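Calmodulin-binding transcription activator 1 (Homo sapiens, PDB 2CXK) is a transcriptional activator that may interact with calmodulin, represented here by its immunoglobulin-like IPT/TIG domain. Local coordinates at residues 17-21 with 61-66; 29-33 with 51-57; 38-44 with 69-75. One frame throughout, in Å; residues are numbered along the deposited sequence.

In the fold
All three contacts lie in one all-beta IPT/TIG domain. Contacts 1 and 2 have centres about 24 Å apart, on opposite sides of the chain's centre: contact 1 joins two loops, contact 2 a loop to the turn between strands 45-53 and 56-60. Contact 3, the strand pairing between them, lies about 14 Å from contact 1 and 15 Å from contact 2, centre to centre. Strands 45-53 and 38-42 are neighbours in one sheet, linking contacts 2 and 3. Along the chain contact 2 is nested within the loop closed by contact 1, whereas contact 3 interlaces with both. His64 and Pro62 meet Asp43 and Phe42, while Leu57 packs on Val73, connecting both ends through the same domain body.

Contact 1. Residues 17-21 with 61-66; sequences SYPEG and CPAHDT
The imidazole of His64 is turned away from Pro19, although the backbones of these two residues are bonded to each other. At one ring edge His64 ND1 donates to Asp65 O at 2.8 Å, with the acceptor in the ring plane and the N-H almost straight at 177°. NE2 has its own partner, Asp43 OD2. The Tyr88 ring also meets the imidazole, their planes about 25° apart. Two polar anchors in addition to this ring contact fix the rotation of His64, and a carboxylate at NE2 with a donating ND1 is consistent with a positively charged ring.

Pro19 CG meets Thr66 CG2 at 3.6 Å, the two side chains crossing at a slant. With Thr66 OG1 between the backbone N and the carbonyl carbon (chi1 54°), CG2 lies beside the backbone N, and this methyl is the branch that reaches the proline. Next to this apolar touch, His64 N donates to Pro19 O at 2.9 Å. Pro19 is the second residue of a type I beta turn from Tyr18 to Gly21, and Tyr18 O accepts twice, from Gly21 N and from Ser17 OG at 2.7 Å. Gly21 closes the turn with a positive phi, and its CA approaches Pro62 O to 3.4 Å in a CA-H...O contact. Deeper in, Ser17 OG lies 3.4 Å from Cys61 SG.

The contact joins the loop between strands 11-17 and 24-28 to the one between strands 56-60 and 67-75. Strand 84-88 packs against it through Tyr88, which touches Ser17 and Cys61 and whose hydroxyl is hydrogen-bonded to Pro62 O; Phe42 of strand 38-42 packs against Cys61 and Pro62.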
# COMPACT_ATOMS: atom_id res chain seq x y z
N SER A 17 1.13 12.20 -2.92
CA SER A 17 1.43 12.83 -1.63
C SER A 17 1.37 14.34 -1.78
O SER A 17 1.43 14.87 -2.89
CB SER A 17 2.83 12.44 -1.16
OG SER A 17 3.28 13.30 -0.12
N TYR A 18 1.22 15.04 -0.66
CA TYR A 18 1.22 16.49 -0.70
C TYR A 18 2.71 16.85 -0.76
O TYR A 18 3.57 16.00 -0.52
CB TYR A 18 0.53 17.07 0.55
CG TYR A 18 -0.97 16.88 0.52
CD1 TYR A 18 -1.72 17.34 -0.56
CD2 TYR A 18 -1.65 16.22 1.55
CE1 TYR A 18 -3.10 17.15 -0.62
CE2 TYR A 18 -3.03 16.02 1.50
CZ TYR A 18 -3.75 16.50 0.41
OH TYR A 18 -5.12 16.32 0.33
N PRO A 19 3.03 18.11 -1.11
CA PRO A 19 4.42 18.57 -1.22
C PRO A 19 5.35 18.33 -0.04
O PRO A 19 6.54 18.09 -0.24
CB PRO A 19 4.26 20.06 -1.52
CG PRO A 19 2.97 20.11 -2.27
CD PRO A 19 2.10 19.20 -1.44
N GLU A 20 4.83 18.40 1.18
CA GLU A 20 5.66 18.20 2.35
C GLU A 20 6.15 16.76 2.51
O GLU A 20 7.05 16.49 3.30
CB GLU A 20 4.91 18.63 3.62
CG GLU A 20 3.61 17.88 3.85
CD GLU A 20 2.40 18.62 3.30
OE1 GLU A 20 2.49 19.20 2.19
OE2 GLU A 20 1.35 18.61 3.98
N GLY A 21 5.57 15.84 1.73
CA GLY A 21 5.97 14.44 1.81
C GLY A 21 5.62 13.85 3.16
O GLY A 21 4.66 14.28 3.79
N CYS A 61 7.69 8.71 1.84
CA CYS A 61 8.14 9.56 0.75
C CYS A 61 8.73 10.87 1.22
O CYS A 61 8.40 11.37 2.29
CB CYS A 61 7.01 9.80 -0.25
SG CYS A 61 5.70 10.90 0.28
N PRO A 62 9.67 11.43 0.43
CA PRO A 62 10.33 12.69 0.75
C PRO A 62 9.49 13.88 0.29
O PRO A 62 8.48 13.69 -0.40
CB PRO A 62 11.65 12.59 -0.02
CG PRO A 62 11.22 11.87 -1.26
CD PRO A 62 10.31 10.77 -0.72
N ALA A 63 9.88 15.08 0.68
CA ALA A 63 9.16 16.28 0.26
C ALA A 63 9.56 16.52 -1.19
O ALA A 63 10.66 16.14 -1.60
CB ALA A 63 9.57 17.47 1.13
N HIS A 64 8.69 17.15 -1.97
CA HIS A 64 8.99 17.43 -3.37
C HIS A 64 7.98 18.42 -3.94
O HIS A 64 6.86 18.50 -3.44
CB HIS A 64 8.96 16.12 -4.18
CG HIS A 64 9.55 16.23 -5.55
ND1 HIS A 64 8.92 16.88 -6.59
CD2 HIS A 64 10.73 15.79 -6.05
CE1 HIS A 64 9.68 16.84 -7.66
NE2 HIS A 64 10.79 16.18 -7.36
N ASP A 65 8.37 19.18 -4.96
CA ASP A 65 7.46 20.13 -5.58
C ASP A 65 6.31 19.37 -6.20
O ASP A 65 6.44 18.18 -6.51
CB ASP A 65 8.11 20.92 -6.71
CG ASP A 65 9.32 21.69 -6.28
OD1 ASP A 65 9.36 22.11 -5.11
OD2 ASP A 65 10.22 21.88 -7.12
N THR A 66 5.20 20.05 -6.41
CA THR A 66 4.05 19.43 -7.03
C THR A 66 4.47 19.01 -8.43
O THR A 66 5.32 19.66 -9.05
CB THR A 66 2.87 20.41 -7.14
OG1 THR A 66 3.31 21.59 -7.82
CG2 THR A 66 2.38 20.79 -5.75

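Contact 2. Residues 29-33 with 51-57; sequences GPWQE and LIQPGVL
Two backbone hydrogen bonds set Gly29 and Trp31 against Gly55. Gly29 N donates to Gly55 O at 3.0 Å, and Gly55 N donates to Trp31 O at 2.7 Å, so one glycine is gripped through both its amide and its carbonyl. Gly55 is the third residue of a type II beta turn from Gln53 to Val56, with Pro54 before it. Its positive phi at that turn position suits glycine, because the preceding carbonyl oxygen stands where a side chain would begin; Gly29 O is close there as well.

The aromatic interaction is a CH-pi contact. Leu57 CD1 sits over the five-membered ring of Trp31, 3.6 Å from the centroid and only 10° off the ring normal, while Gly29 CA and Pro30 CD lie against the opposite face. The indole is thus sandwiched between its own loop and strand 56-60. Held on both faces and anchored through NE1 on Ile27 O, it adopts an unusual torsion, CG nearly eclipsed with the backbone N (chi1 -15°).

Leu51, with CG anti to the backbone N (chi1 -176°), splits its two methyls. Leu51 CD1 makes an apolar contact with Trp31 CB at 4.1 Å. Two carbon-to-oxygen contacts are of another kind: Leu51 CD2 comes to 3.2 Å from Glu33 O, which is tight, and the bent side chain of Gln32 folds back across Pro54, bringing Gln32 OE1 to 3.6 Å from Pro54 CB.

Gln53 NE2 and OE1 are hydrogen-bonded to Gly29 O and Thr10 OG1 of the second subunit. The chemistry implies a division of labour: main-chain bonds hold the loop to the turn, the indole and Leu57 form the buried side with Leu51 at its border, and the turn also supplies polar groups to the dimer.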
# COMPACT_ATOMS: atom_id res chain seq x y z
N GLY A 29 6.28 -6.11 -5.22
CA GLY A 29 6.99 -6.64 -6.36
C GLY A 29 7.72 -7.89 -5.95
O GLY A 29 7.39 -8.49 -4.93
N PRO A 30 8.75 -8.30 -6.70
CA PRO A 30 9.51 -9.51 -6.38
C PRO A 30 10.66 -9.36 -5.38
O PRO A 30 11.61 -10.14 -5.41
CB PRO A 30 10.02 -9.94 -7.75
CG PRO A 30 10.38 -8.61 -8.36
CD PRO A 30 9.23 -7.69 -7.96
N TRP A 31 10.58 -8.38 -4.48
CA TRP A 31 11.66 -8.19 -3.51
C TRP A 31 11.71 -9.34 -2.51
O TRP A 31 10.71 -9.64 -1.86
CB TRP A 31 11.48 -6.87 -2.75
CG TRP A 31 10.50 -5.90 -3.36
CD1 TRP A 31 9.34 -5.45 -2.79
CD2 TRP A 31 10.58 -5.28 -4.65
NE1 TRP A 31 8.70 -4.58 -3.64
CE2 TRP A 31 9.44 -4.46 -4.79
CE3 TRP A 31 11.51 -5.33 -5.70
CZ2 TRP A 31 9.20 -3.69 -5.93
CZ3 TRP A 31 11.27 -4.57 -6.85
CH2 TRP A 31 10.12 -3.77 -6.95
N GLN A 32 12.87 -9.96 -2.38
CA GLN A 32 13.03 -11.10 -1.47
C GLN A 32 14.23 -10.98 -0.53
O GLN A 32 14.20 -11.50 0.58
CB GLN A 32 13.16 -12.39 -2.28
CG GLN A 32 11.95 -12.72 -3.15
CD GLN A 32 10.70 -13.04 -2.35
OE1 GLN A 32 10.74 -13.87 -1.43
NE2 GLN A 32 9.59 -12.39 -2.69
N GLU A 33 15.28 -10.29 -0.99
CA GLU A 33 16.51 -10.12 -0.21
C GLU A 33 16.24 -9.92 1.28
O GLU A 33 15.25 -9.32 1.68
CB GLU A 33 17.33 -8.94 -0.75
CG GLU A 33 17.81 -9.10 -2.19
CD GLU A 33 18.66 -10.34 -2.40
OE1 GLU A 33 19.72 -10.46 -1.74
OE2 GLU A 33 18.27 -11.20 -3.23
N LEU A 51 11.72 -4.08 4.24
CA LEU A 51 11.01 -5.23 3.70
C LEU A 51 10.06 -5.73 4.79
O LEU A 51 10.47 -6.45 5.69
CB LEU A 51 12.00 -6.33 3.33
CG LEU A 51 11.33 -7.54 2.66
CD1 LEU A 51 10.89 -7.17 1.25
CD2 LEU A 51 12.30 -8.73 2.64
N ILE A 52 8.79 -5.32 4.69
CA ILE A 52 7.75 -5.70 5.64
C ILE A 52 7.60 -7.22 5.70
O ILE A 52 7.43 -7.82 6.75
CB ILE A 52 6.39 -5.09 5.21
CG1 ILE A 52 6.45 -3.56 5.28
CG2 ILE A 52 5.26 -5.66 6.07
CD1 ILE A 52 6.88 -3.02 6.64
N GLN A 53 7.65 -7.81 4.52
CA GLN A 53 7.55 -9.25 4.35
C GLN A 53 7.92 -9.47 2.90
O GLN A 53 7.97 -8.52 2.12
CB GLN A 53 6.13 -9.74 4.64
CG GLN A 53 5.07 -9.15 3.74
CD GLN A 53 3.69 -9.67 4.09
OE1 GLN A 53 3.22 -9.49 5.22
NE2 GLN A 53 3.04 -10.32 3.14
N PRO A 54 8.19 -10.72 2.51
CA PRO A 54 8.56 -10.96 1.12
C PRO A 54 7.63 -10.27 0.12
O PRO A 54 6.41 -10.41 0.20
CB PRO A 54 8.50 -12.48 1.00
CG PRO A 54 8.92 -12.92 2.37
CD PRO A 54 8.15 -11.98 3.27
N GLY A 55 8.22 -9.50 -0.79
CA GLY A 55 7.45 -8.83 -1.81
C GLY A 55 6.83 -7.50 -1.44
O GLY A 55 6.19 -6.87 -2.28
N VAL A 56 7.04 -7.06 -0.20
CA VAL A 56 6.45 -5.80 0.25
C VAL A 56 7.44 -4.84 0.89
O VAL A 56 8.01 -5.14 1.94
CB VAL A 56 5.33 -6.06 1.27
CG1 VAL A 56 4.74 -4.74 1.76
CG2 VAL A 56 4.27 -6.95 0.64
N LEU A 57 7.64 -3.70 0.25
CA LEU A 57 8.54 -2.68 0.78
C LEU A 57 7.75 -1.49 1.30
O LEU A 57 6.73 -1.11 0.72
CB LEU A 57 9.50 -2.18 -0.31
CG LEU A 57 10.63 -3.15 -0.63
CD1 LEU A 57 11.39 -2.69 -1.87
CD2 LEU A 57 11.53 -3.22 0.58

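Contact 3. Residues 38-44 with 69-75; sequences YSCLFDQ and VTLQVAF
This is an antiparallel strand pairing in the body of the immunoglobulin-like IPT/TIG fold, with strand 38-42 running alongside strand 67-75 in a mostly buried position. Ser39 with Ala74 and Leu41 with Gln72 are hydrogen-bonded pairs, and Tyr38, Cys40 and Phe42 stand in non-hydrogen-bonded pairs with Phe75, Val73 and Leu71. Asp43 N extends the ladder to Thr70 O at 2.8 Å.

The face carrying the aromatic residues looks into the domain, toward Leu57 and Cys59 of strand 56-60. There Phe75 sets its edge against Tyr38 in a T-shaped stack, planes at 65° and centroids 4.8 Å apart, with Phe75 CD1 over the centre of the tyrosine ring. Leu71 CG, anti to the backbone N (chi1 171°), carries the leucine alongside Phe42, pointing the same way, and Leu71 CD1 makes a CH-pi contact over one face of Phe42, 3.5 Å from the centroid.

Past the Phe42 end of strand 38-42 polar groups gather: Gln72 on the opposite face and Gln44 beyond the strand. Gln72 NE2 gives a weak bond to Gln44 OE1 at 3.2 Å, and a water accepts from Gln72 NE2 and from Gln44 N while donating to Leu41 O at 2.8 Å.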
# COMPACT_ATOMS: atom_id res chain seq x y z
N TYR A 38 17.52 -1.93 1.06
CA TYR A 38 16.55 -1.48 0.07
C TYR A 38 16.31 0.01 0.25
O TYR A 38 16.43 0.54 1.35
CB TYR A 38 15.22 -2.19 0.27
CG TYR A 38 15.17 -3.60 -0.24
CD1 TYR A 38 15.07 -3.85 -1.61
CD2 TYR A 38 15.19 -4.68 0.63
CE1 TYR A 38 14.98 -5.15 -2.10
CE2 TYR A 38 15.11 -5.99 0.16
CZ TYR A 38 15.01 -6.21 -1.21
OH TYR A 38 14.90 -7.49 -1.69
N SER A 39 15.97 0.69 -0.84
CA SER A 39 15.67 2.11 -0.79
C SER A 39 14.70 2.40 -1.92
O SER A 39 14.53 1.58 -2.83
CB SER A 39 16.94 2.96 -0.94
OG SER A 39 17.53 2.80 -2.22
N CYS A 40 14.05 3.56 -1.85
CA CYS A 40 13.13 3.97 -2.89
C CYS A 40 13.57 5.34 -3.34
O CYS A 40 13.92 6.19 -2.52
CB CYS A 40 11.69 4.01 -2.37
SG CYS A 40 11.01 2.38 -2.00
N LEU A 41 13.55 5.56 -4.64
CA LEU A 41 13.97 6.85 -5.18
C LEU A 41 12.78 7.55 -5.82
O LEU A 41 12.14 7.01 -6.72
CB LEU A 41 15.06 6.65 -6.24
CG LEU A 41 16.22 5.72 -5.90
CD1 LEU A 41 17.24 5.75 -7.03
CD2 LEU A 41 16.87 6.13 -4.60
N PHE A 42 12.49 8.75 -5.32
CA PHE A 42 11.40 9.57 -5.85
C PHE A 42 12.12 10.71 -6.58
O PHE A 42 12.77 11.54 -5.94
CB PHE A 42 10.55 10.15 -4.72
CG PHE A 42 9.77 9.12 -3.95
CD1 PHE A 42 10.41 8.29 -3.03
CD2 PHE A 42 8.40 8.99 -4.13
CE1 PHE A 42 9.68 7.34 -2.30
CE2 PHE A 42 7.66 8.04 -3.40
CZ PHE A 42 8.32 7.22 -2.49
N ASP A 43 12.02 10.74 -7.90
CA ASP A 43 12.70 11.76 -8.70
C ASP A 43 14.17 11.79 -8.27
O ASP A 43 14.75 12.84 -8.04
CB ASP A 43 12.06 13.15 -8.49
CG ASP A 43 12.57 14.19 -9.49
OD1 ASP A 43 12.92 13.79 -10.62
OD2 ASP A 43 12.62 15.39 -9.16
N GLN A 44 14.75 10.60 -8.14
CA GLN A 44 16.14 10.45 -7.73
C GLN A 44 16.44 10.79 -6.27
O GLN A 44 17.59 10.68 -5.83
CB GLN A 44 17.06 11.26 -8.66
CG GLN A 44 16.92 10.86 -10.12
CD GLN A 44 17.08 9.36 -10.33
OE1 GLN A 44 16.39 8.75 -11.15
NE2 GLN A 44 17.99 8.75 -9.58
N VAL A 69 6.54 12.45 -10.73
CA VAL A 69 7.94 12.04 -10.60
C VAL A 69 8.07 10.54 -10.76
O VAL A 69 7.08 9.81 -10.70
CB VAL A 69 8.52 12.43 -9.22
CG1 VAL A 69 8.42 13.93 -9.01
CG2 VAL A 69 7.78 11.69 -8.11
N THR A 70 9.30 10.09 -10.95
CA THR A 70 9.58 8.66 -11.08
C THR A 70 9.72 8.07 -9.68
O THR A 70 10.22 8.73 -8.77
CB THR A 70 10.91 8.43 -11.80
OG1 THR A 70 11.92 9.22 -11.17
CG2 THR A 70 10.81 8.79 -13.27
N LEU A 71 9.26 6.83 -9.52
CA LEU A 71 9.38 6.11 -8.26
C LEU A 71 10.06 4.80 -8.64
O LEU A 71 9.54 4.05 -9.47
CB LEU A 71 8.01 5.85 -7.62
CG LEU A 71 8.01 4.92 -6.40
CD1 LEU A 71 9.03 5.41 -5.36
CD2 LEU A 71 6.60 4.88 -5.79
N GLN A 72 11.23 4.54 -8.06
CA GLN A 72 11.98 3.32 -8.35
C GLN A 72 12.45 2.64 -7.08
O GLN A 72 12.63 3.29 -6.05
CB GLN A 72 13.21 3.66 -9.19
CG GLN A 72 12.94 4.43 -10.48
CD GLN A 72 14.22 4.97 -11.09
OE1 GLN A 72 14.81 4.35 -11.98
NE2 GLN A 72 14.67 6.12 -10.60
N VAL A 73 12.64 1.32 -7.15
CA VAL A 73 13.14 0.55 -6.01
C VAL A 73 14.61 0.22 -6.29
O VAL A 73 14.96 -0.16 -7.40
CB VAL A 73 12.36 -0.77 -5.83
CG1 VAL A 73 12.98 -1.59 -4.72
CG2 VAL A 73 10.91 -0.47 -5.52
N ALA A 74 15.46 0.37 -5.28
CA ALA A 74 16.88 0.08 -5.42
C ALA A 74 17.36 -0.81 -4.27
O ALA A 74 16.75 -0.85 -3.21
CB ALA A 74 17.68 1.37 -5.43
N PHE A 75 18.46 -1.52 -4.51
CA PHE A 75 19.07 -2.38 -3.50
C PHE A 75 20.55 -2.02 -3.58
O PHE A 75 21.14 -2.11 -4.66
CB PHE A 75 18.88 -3.86 -3.83
CG PHE A 75 19.33 -4.78 -2.73
CD1 PHE A 75 18.56 -4.94 -1.58
CD2 PHE A 75 20.53 -5.47 -2.83
CE1 PHE A 75 18.99 -5.76 -0.53
CE2 PHE A 75 20.97 -6.30 -1.79
CZ PHE A 75 20.20 -6.45 -0.64
O HOH W 1 13.18 8.00 -9.08
O HOH W 2 10.88 12.47 -11.93
O HOH W 3 14.14 10.10 -12.33